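Local coordinates for protein arginase (Glaciozyma antarctica, PDB 5YNL) that probably hydrolyses L-arginine to L-ornithine and urea, as a cold-adapted member of the manganese-dependent arginase family, at residues 176-181 / 284-289; 227-232 / 250-255. All blocks are in the same frame, centred on the assembly; numbering follows the deposited sequence.

Interaction 1 (176-181 / 284-289)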
ATOM      1  N   TRP A 176       3.081  -4.077  -3.677  1.00 25.59           N
ATOM      2  CA  TRP A 176       1.725  -3.711  -4.003  1.00 27.67           C
ATOM      3  C   TRP A 176       0.929  -5.010  -3.986  1.00 25.52           C
ATOM      4  O   TRP A 176       1.210  -5.935  -4.763  1.00 23.26           O
ATOM      5  CB  TRP A 176       1.726  -3.074  -5.383  1.00 29.54           C
ATOM      6  CG  TRP A 176       0.439  -2.513  -5.858  1.00 33.17           C
ATOM      7  CD1 TRP A 176      -0.645  -3.205  -6.340  1.00 33.60           C
ATOM      8  CD2 TRP A 176       0.120  -1.126  -5.990  1.00 36.64           C
ATOM      9  NE1 TRP A 176      -1.629  -2.321  -6.727  1.00 38.12           N
ATOM     10  CE2 TRP A 176      -1.184  -1.043  -6.522  1.00 40.14           C
ATOM     11  CE3 TRP A 176       0.801   0.051  -5.686  1.00 36.76           C
ATOM     12  CZ2 TRP A 176      -1.821   0.183  -6.747  1.00 44.50           C
ATOM     13  CZ3 TRP A 176       0.174   1.258  -5.912  1.00 40.20           C
ATOM     14  CH2 TRP A 176      -1.121   1.319  -6.440  1.00 44.30           C
ATOM     15  N   VAL A 177      -0.034  -5.098  -3.077  1.00 26.45           N
ATOM     16  CA  VAL A 177      -0.835  -6.303  -2.939  1.00 23.07           C
ATOM     17  C   VAL A 177      -2.265  -6.030  -3.415  1.00 24.50           C
ATOM     18  O   VAL A 177      -3.009  -5.236  -2.813  1.00 27.59           O
ATOM     19  CB  VAL A 177      -0.818  -6.817  -1.490  1.00 20.58           C
ATOM     20  CG1 VAL A 177      -1.661  -8.110  -1.364  1.00 18.07           C
ATOM     21  CG2 VAL A 177       0.637  -7.060  -1.021  1.00 20.47           C
ATOM     22  N   ASP A 178      -2.646  -6.683  -4.514  1.00 26.65           N
ATOM     23  CA  ASP A 178      -3.884  -6.341  -5.218  1.00 28.89           C
ATOM     24  C   ASP A 178      -4.137  -7.387  -6.282  1.00 28.00           C
ATOM     25  O   ASP A 178      -3.201  -8.033  -6.771  1.00 27.09           O
ATOM     26  CB  ASP A 178      -3.752  -4.950  -5.875  1.00 34.34           C
ATOM     27  CG  ASP A 178      -5.099  -4.308  -6.203  1.00 39.21           C
ATOM     28  OD1 ASP A 178      -5.908  -4.951  -6.903  1.00 37.61           O
ATOM     29  OD2 ASP A 178      -5.353  -3.162  -5.771  1.00 45.04           O
ATOM     30  N   ALA A 179      -5.414  -7.573  -6.607  1.00 35.24           N
ATOM     31  CA  ALA A 179      -5.806  -8.447  -7.705  1.00 35.70           C
ATOM     32  C   ALA A 179      -5.547  -7.732  -9.023  1.00 37.87           C
ATOM     33  O   ALA A 179      -5.520  -8.358 -10.089  1.00 38.71           O
ATOM     34  CB  ALA A 179      -7.278  -8.812  -7.580  1.00 36.39           C
ATOM     35  N   HIS A 180      -5.372  -6.412  -8.938  1.00 42.99           N
ATOM     36  CA  HIS A 180      -5.242  -5.558 -10.117  1.00 45.77           C
ATOM     37  C   HIS A 180      -3.910  -4.839 -10.158  1.00 45.92           C
ATOM     38  O   HIS A 180      -3.416  -4.380  -9.133  1.00 46.13           O
ATOM     39  CB  HIS A 180      -6.345  -4.502 -10.116  1.00 49.82           C
ATOM     40  CG  HIS A 180      -7.700  -5.047  -9.834  1.00 49.81           C
ATOM     41  ND1 HIS A 180      -8.253  -6.083 -10.566  1.00 48.28           N
ATOM     42  CD2 HIS A 180      -8.622  -4.716  -8.901  1.00 52.50           C
ATOM     43  CE1 HIS A 180      -9.454  -6.353 -10.099  1.00 48.71           C
ATOM     44  NE2 HIS A 180      -9.704  -5.536  -9.084  1.00 50.55           N
ATOM     45  N   ALA A 181      -3.354  -4.703 -11.356  1.00 46.96           N
ATOM     46  CA  ALA A 181      -2.088  -3.990 -11.533  1.00 46.96           C
ATOM     47  C   ALA A 181      -2.250  -2.468 -11.461  1.00 49.54           C
ATOM     48  O   ALA A 181      -1.285  -1.765 -11.169  1.00 49.27           O
ATOM     49  CB  ALA A 181      -1.394  -4.409 -12.841  1.00 47.17           C
ATOM     50  N   SER A 284       1.615  -1.472   0.216  1.00 22.60           N
ATOM     51  CA  SER A 284       0.298  -0.936  -0.144  1.00 25.70           C
ATOM     52  C   SER A 284      -0.668  -2.098  -0.366  1.00 24.57           C
ATOM     53  O   SER A 284      -0.673  -2.713  -1.445  1.00 23.68           O
ATOM     54  CB  SER A 284       0.398  -0.056  -1.390  1.00 27.61           C
ATOM     55  OG  SER A 284      -0.706   0.826  -1.456  1.00 32.74           O
ATOM     56  N   PHE A 285      -1.465  -2.388   0.662  1.00 31.65           N
ATOM     57  CA  PHE A 285      -2.277  -3.605   0.729  1.00 29.95           C
ATOM     58  C   PHE A 285      -3.762  -3.346   0.439  1.00 34.53           C
ATOM     59  O   PHE A 285      -4.428  -2.607   1.173  1.00 36.57           O
ATOM     60  CB  PHE A 285      -2.154  -4.242   2.121  1.00 26.91           C
ATOM     61  CG  PHE A 285      -2.422  -5.720   2.137  1.00 24.42           C
ATOM     62  CD1 PHE A 285      -3.675  -6.221   1.805  1.00 26.02           C
ATOM     63  CD2 PHE A 285      -1.424  -6.608   2.478  1.00 22.01           C
ATOM     64  CE1 PHE A 285      -3.905  -7.605   1.806  1.00 24.52           C
ATOM     65  CE2 PHE A 285      -1.657  -7.963   2.486  1.00 20.97           C
ATOM     66  CZ  PHE A 285      -2.899  -8.466   2.141  1.00 22.04           C
ATOM     67  N   ASP A 286      -4.278  -3.961  -0.621  1.00 23.98           N
ATOM     68  CA  ASP A 286      -5.671  -3.804  -0.979  1.00 28.05           C
ATOM     69  C   ASP A 286      -6.359  -5.071  -0.579  1.00 26.40           C
ATOM     70  O   ASP A 286      -5.950  -6.159  -0.971  1.00 24.57           O
ATOM     71  CB  ASP A 286      -5.835  -3.617  -2.478  1.00 32.52           C
ATOM     72  CG  ASP A 286      -7.241  -3.237  -2.855  1.00 35.28           C
ATOM     73  OD1 ASP A 286      -8.166  -4.050  -2.631  1.00 35.76           O
ATOM     74  OD2 ASP A 286      -7.435  -2.111  -3.365  1.00 36.39           O
ATOM     75  N   VAL A 287      -7.420  -4.922   0.195  1.00 40.24           N
ATOM     76  CA  VAL A 287      -8.176  -6.039   0.735  1.00 38.43           C
ATOM     77  C   VAL A 287      -8.921  -6.838  -0.344  1.00 41.99           C
ATOM     78  O   VAL A 287      -9.253  -7.997  -0.124  1.00 40.58           O
ATOM     79  CB  VAL A 287      -9.071  -5.520   1.866  1.00 37.87           C
ATOM     80  CG1 VAL A 287      -9.972  -6.589   2.427  1.00 36.46           C
ATOM     81  CG2 VAL A 287      -8.180  -4.977   2.959  1.00 34.85           C
ATOM     82  N   ASP A 288      -9.132  -6.252  -1.524  1.00 53.20           N
ATOM     83  CA  ASP A 288      -9.709  -7.012  -2.640  1.00 56.71           C
ATOM     84  C   ASP A 288      -8.806  -8.159  -3.158  1.00 56.25           C
ATOM     85  O   ASP A 288      -9.237  -8.984  -3.972  1.00 58.24           O
ATOM     86  CB  ASP A 288     -10.230  -6.091  -3.774  1.00 59.48           C
ATOM     87  CG  ASP A 288      -9.175  -5.765  -4.862  1.00 58.60           C
ATOM     88  OD1 ASP A 288      -7.944  -5.960  -4.668  1.00 56.34           O
ATOM     89  OD2 ASP A 288      -9.596  -5.271  -5.941  1.00 59.01           O
ATOM     90  N   ALA A 289      -7.563  -8.218  -2.679  1.00 34.45           N
ATOM     91  CA  ALA A 289      -6.697  -9.333  -3.048  1.00 30.67           C
ATOM     92  C   ALA A 289      -7.053 -10.570  -2.229  1.00 28.30           C
ATOM     93  O   ALA A 289      -6.593 -11.681  -2.551  1.00 26.90           O
ATOM     94  CB  ALA A 289      -5.214  -8.978  -2.906  1.00 25.02           C
TER
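The two aspartate-rich metal-site motifs of the arginase fold, Asp-Ala-His-Ala-Asp and Ser-Phe-Asp-Val-Asp, meet here at the C-terminal ends of parallel strands 173-177 and 281-286. Val177 lies between two backbone bonds. Val177 N donates to Ser284 O at 3.0 Å, almost straight at 174°. Val177 O accepts from Asp286 N at 2.8 Å, in the carbonyl plane. On one face of the sheet, Val177 CG1 sits over the centre of the Phe285 ring in a CH-pi contact, 3.7 Å from Phe285 CZ. It gets there by standing anti to its own nitrogen (chi1 -179°). Leu352 of helix 345-356 also packs on Phe285.

Past the strand ends the carboxylates gather. Asp178 OD1 is 3.2 Å from Asp288 OD1, with the carboxylate planes 85° apart. Asp178 OD2 is 3.4 Å from Asp286 OD2. Such acceptor pairs do not bond to each other. They are consistent with a pocket for cations, and in relatives the equivalent residues hold two manganese ions. Two Asx turns shape this cluster of acidic groups. Asp178 OD1 takes His180 N at 2.6 Å on its anti side, and Asp286 OD1 takes Asp288 N. His155 joins the two strands: its ND1 bonds to Asp178 OD2, and its NE2 pairs with Ser284 OG. With an alanine here instead of Asp178, His180 N and His155 ND1 would probably lose their acceptor, and the turn carrying His180 would be less fixed. The His180 ring is steered by a bond from its ND1 to Asp235 O. Its other nitrogen, His180 NE2, lies 3.2 Å from Asp288 OD2, at an angle too poor for a hydrogen bond.

Interaction 2 (227-232 / 250-255)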
ATOM      1  N   ARG A 227      11.582  -0.848  -8.578  1.00 49.27           N
ATOM      2  CA  ARG A 227      11.320  -0.646  -7.156  1.00 47.61           C
ATOM      3  C   ARG A 227       9.912  -1.137  -6.765  1.00 45.89           C
ATOM      4  O   ARG A 227       9.563  -1.182  -5.590  1.00 42.91           O
ATOM      5  CB  ARG A 227      11.513   0.836  -6.786  1.00 46.69           C
ATOM      6  CG  ARG A 227      12.794   1.199  -5.991  1.00 47.83           C
ATOM      7  CD  ARG A 227      14.084   0.711  -6.630  1.00 50.24           C
ATOM      8  NE  ARG A 227      14.523  -0.573  -6.067  1.00 49.49           N
ATOM      9  CZ  ARG A 227      15.710  -1.135  -6.307  1.00 51.50           C
ATOM     10  NH1 ARG A 227      16.589  -0.532  -7.101  1.00 54.25           N
ATOM     11  NH2 ARG A 227      16.023  -2.302  -5.751  1.00 51.28           N
ATOM     12  N   ILE A 228       9.109  -1.524  -7.748  1.00 39.29           N
ATOM     13  CA  ILE A 228       7.771  -2.045  -7.458  1.00 37.52           C
ATOM     14  C   ILE A 228       7.663  -3.547  -7.711  1.00 37.02           C
ATOM     15  O   ILE A 228       8.252  -4.063  -8.671  1.00 37.42           O
ATOM     16  CB  ILE A 228       6.647  -1.261  -8.211  1.00 37.03           C
ATOM     17  CG1 ILE A 228       5.265  -1.910  -7.980  1.00 35.32           C
ATOM     18  CG2 ILE A 228       6.984  -1.084  -9.688  1.00 38.35           C
ATOM     19  CD1 ILE A 228       4.074  -1.139  -8.583  1.00 35.15           C
ATOM     20  N   VAL A 229       6.938  -4.245  -6.822  1.00 32.72           N
ATOM     21  CA  VAL A 229       6.612  -5.651  -7.028  1.00 29.98           C
ATOM     22  C   VAL A 229       5.144  -5.914  -6.681  1.00 27.02           C
ATOM     23  O   VAL A 229       4.594  -5.326  -5.725  1.00 26.62           O
ATOM     24  CB  VAL A 229       7.609  -6.607  -6.286  1.00 29.12           C
ATOM     25  CG1 VAL A 229       7.484  -6.477  -4.774  1.00 26.13           C
ATOM     26  CG2 VAL A 229       7.410  -8.056  -6.712  1.00 24.96           C
ATOM     27  N   TYR A 230       4.505  -6.766  -7.483  1.00 29.17           N
ATOM     28  CA  TYR A 230       3.089  -7.065  -7.350  1.00 27.78           C
ATOM     29  C   TYR A 230       2.906  -8.496  -6.819  1.00 25.26           C
ATOM     30  O   TYR A 230       3.540  -9.452  -7.308  1.00 24.90           O
ATOM     31  CB  TYR A 230       2.403  -6.967  -8.712  1.00 29.24           C
ATOM     32  CG  TYR A 230       2.179  -5.573  -9.249  1.00 31.90           C
ATOM     33  CD1 TYR A 230       1.104  -4.811  -8.825  1.00 32.51           C
ATOM     34  CD2 TYR A 230       3.014  -5.033 -10.211  1.00 33.52           C
ATOM     35  CE1 TYR A 230       0.881  -3.542  -9.323  1.00 34.29           C
ATOM     36  CE2 TYR A 230       2.795  -3.752 -10.720  1.00 35.35           C
ATOM     37  CZ  TYR A 230       1.725  -3.019 -10.266  1.00 35.57           C
ATOM     38  OH  TYR A 230       1.494  -1.752 -10.751  1.00 36.96           O
ATOM     39  N   ILE A 231       2.036  -8.641  -5.824  1.00 21.25           N
ATOM     40  CA  ILE A 231       1.691  -9.936  -5.262  1.00 19.28           C
ATOM     41  C   ILE A 231       0.187 -10.032  -5.218  1.00 19.12           C
ATOM     42  O   ILE A 231      -0.466  -9.128  -4.652  1.00 19.10           O
ATOM     43  CB  ILE A 231       2.201 -10.061  -3.821  1.00 17.69           C
ATOM     44  CG1 ILE A 231       3.731  -9.997  -3.821  1.00 18.14           C
ATOM     45  CG2 ILE A 231       1.709 -11.362  -3.190  1.00 16.22           C
ATOM     46  CD1 ILE A 231       4.369  -9.767  -2.459  1.00 17.20           C
ATOM     47  N   GLY A 232      -0.365 -11.121  -5.769  1.00 30.25           N
ATOM     48  CA  GLY A 232      -1.793 -11.403  -5.692  1.00 30.47           C
ATOM     49  C   GLY A 232      -2.564 -11.165  -6.980  1.00 34.40           C
ATOM     50  O   GLY A 232      -3.783 -11.359  -7.029  1.00 38.29           O
ATOM     51  N   LYS A 250       8.418  -6.769 -11.836  1.00 39.41           N
ATOM     52  CA  LYS A 250       8.263  -8.112 -11.292  1.00 37.30           C
ATOM     53  C   LYS A 250       6.827  -8.279 -10.859  1.00 35.08           C
ATOM     54  O   LYS A 250       6.309  -7.440 -10.128  1.00 33.94           O
ATOM     55  CB  LYS A 250       9.183  -8.326 -10.085  1.00 35.96           C
ATOM     56  CG  LYS A 250       9.498  -9.808  -9.783  1.00 35.08           C
ATOM     57  CD  LYS A 250      10.660 -10.254 -10.677  1.00 37.89           C
ATOM     58  CE  LYS A 250      10.789 -11.774 -10.764  1.00 37.71           C
ATOM     59  NZ  LYS A 250      11.702 -12.047 -11.933  1.00 41.12           N
ATOM     60  N   CYS A 251       6.175  -9.348 -11.306  1.00 39.51           N
ATOM     61  CA  CYS A 251       4.799  -9.629 -10.883  1.00 37.73           C
ATOM     62  C   CYS A 251       4.680 -11.044 -10.366  1.00 36.38           C
ATOM     63  O   CYS A 251       5.103 -11.998 -11.024  1.00 37.62           O
ATOM     64  CB  CYS A 251       3.796  -9.406 -12.027  1.00 39.41           C
ATOM     65  SG  CYS A 251       3.767  -7.702 -12.689  1.00 41.76           S
ATOM     66  N   PHE A 252       4.123 -11.170  -9.164  1.00 28.89           N
ATOM     67  CA  PHE A 252       3.792 -12.483  -8.613  1.00 29.84           C
ATOM     68  C   PHE A 252       2.299 -12.632  -8.548  1.00 30.33           C
ATOM     69  O   PHE A 252       1.643 -12.071  -7.673  1.00 29.16           O
ATOM     70  CB  PHE A 252       4.415 -12.672  -7.239  1.00 29.24           C
ATOM     71  CG  PHE A 252       5.903 -12.808  -7.296  1.00 30.25           C
ATOM     72  CD1 PHE A 252       6.483 -13.959  -7.836  1.00 33.29           C
ATOM     73  CD2 PHE A 252       6.725 -11.768  -6.886  1.00 28.80           C
ATOM     74  CE1 PHE A 252       7.855 -14.081  -7.922  1.00 34.61           C
ATOM     75  CE2 PHE A 252       8.109 -11.890  -6.960  1.00 30.22           C
ATOM     76  CZ  PHE A 252       8.666 -13.043  -7.484  1.00 33.00           C
ATOM     77  N   SER A 253       1.750 -13.358  -9.506  1.00 26.21           N
ATOM     78  CA  SER A 253       0.315 -13.523  -9.568  1.00 27.09           C
ATOM     79  C   SER A 253      -0.083 -14.722  -8.718  1.00 27.80           C
ATOM     80  O   SER A 253       0.772 -15.364  -8.086  1.00 27.73           O
ATOM     81  CB  SER A 253      -0.127 -13.740 -11.013  1.00 28.81           C
ATOM     82  OG  SER A 253       0.158 -15.066 -11.399  1.00 30.31           O
ATOM     83  N   MET A 254      -1.379 -15.027  -8.726  1.00 24.54           N
ATOM     84  CA  MET A 254      -1.939 -16.126  -7.937  1.00 25.13           C
ATOM     85  C   MET A 254      -1.397 -17.457  -8.430  1.00 26.06           C
ATOM     86  O   MET A 254      -1.227 -18.391  -7.639  1.00 26.29           O
ATOM     87  CB  MET A 254      -3.482 -16.110  -7.964  1.00 26.98           C
ATOM     88  CG  MET A 254      -4.110 -14.938  -7.226  1.00 27.71           C
ATOM     89  SD  MET A 254      -3.487 -14.805  -5.532  1.00 25.32           S
ATOM     90  CE  MET A 254      -4.154 -16.334  -4.858  1.00 26.73           C
ATOM     91  N   PHE A 255      -1.111 -17.526  -9.727  1.00 26.18           N
ATOM     92  CA  PHE A 255      -0.436 -18.685 -10.325  1.00 27.88           C
ATOM     93  C   PHE A 255       0.903 -18.938  -9.632  1.00 28.87           C
ATOM     94  O   PHE A 255       1.179 -20.045  -9.209  1.00 30.28           O
ATOM     95  CB  PHE A 255      -0.254 -18.448 -11.830  1.00 28.89           C
ATOM     96  CG  PHE A 255       0.626 -19.457 -12.520  1.00 31.45           C
ATOM     97  CD1 PHE A 255       0.100 -20.668 -12.989  1.00 32.47           C
ATOM     98  CD2 PHE A 255       1.970 -19.182 -12.760  1.00 32.58           C
ATOM     99  CE1 PHE A 255       0.909 -21.590 -13.679  1.00 35.34           C
ATOM    100  CE2 PHE A 255       2.778 -20.100 -13.433  1.00 35.02           C
ATOM    101  CZ  PHE A 255       2.244 -21.303 -13.886  1.00 36.74           C
TER
HETATM  102  O   HOH W   1      10.243  -4.532 -10.261  1.00 42.52           O
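Val229, Tyr230 and Ile231 pack against Lys250, Cys251 and Phe252 where the outermost strand on this side, 250-253, ends the parallel arginase sheet. The two strands belong to the beta-alpha-beta unit built round helix 241-246. On the face of Val229 and Phe252, Val229 CG2 is the bump, lying 3.8 Å from Lys250 CB and 3.8 Å from Phe252 CD2 at the ring's edge. It fits into the angle between them. The Phe252 side chain also touches Val265 and Met268 of helix 254-273. Lys250 gives only the start of its chain, because a bend at chi2 (84°) leads the amine away. On the other face, Cys251 SG rests obliquely beside the Tyr230 ring, 3.7 Å from Tyr230 CD2. Leu244 touches both of these residues. At the far end Met254 curls over the bare backbone of Gly232, and Met254 SD comes to 3.8 Å from Gly232 CA. Gly232 has a positive phi (105°), at which a side chain would press on the preceding carbonyl.

The backbones are joined by three bonds. Tyr230 N reaches Lys250 O at a long 3.3 Å, Phe252 N reaches Tyr230 O at 2.6 Å, and Gly232 N reaches Phe252 O at 2.9 Å. Before them a water bridges Ile228 O and Lys250 N. Across the pair, polar bonding thus rests on the main chain and one water, while side chains meet through hydrocarbon and sulfur, so the main chain sets the register and the side chains add close apolar packing on both faces.

Interactions 1 and 2 lie in one parallel sheet, their centres about 10 Å apart. The strand order there is 281-286, 173-177, 228-233, 250-253, so strand 173-177 of interaction 1 is the direct neighbour of strand 228-233 of interaction 2. Trp176 N bonds probably to Val229 O, and the Trp176 ring meets Tyr230 edge-to-face. Along the chain interaction 2 is nested within interaction 1: 176-181 comes first, then 227-232, 250-255 and, after helix 254-273, 284-289. Interaction 1 forms part of the probable metal site at the strand ends. Interaction 2 builds the sheet outward from it to the edge.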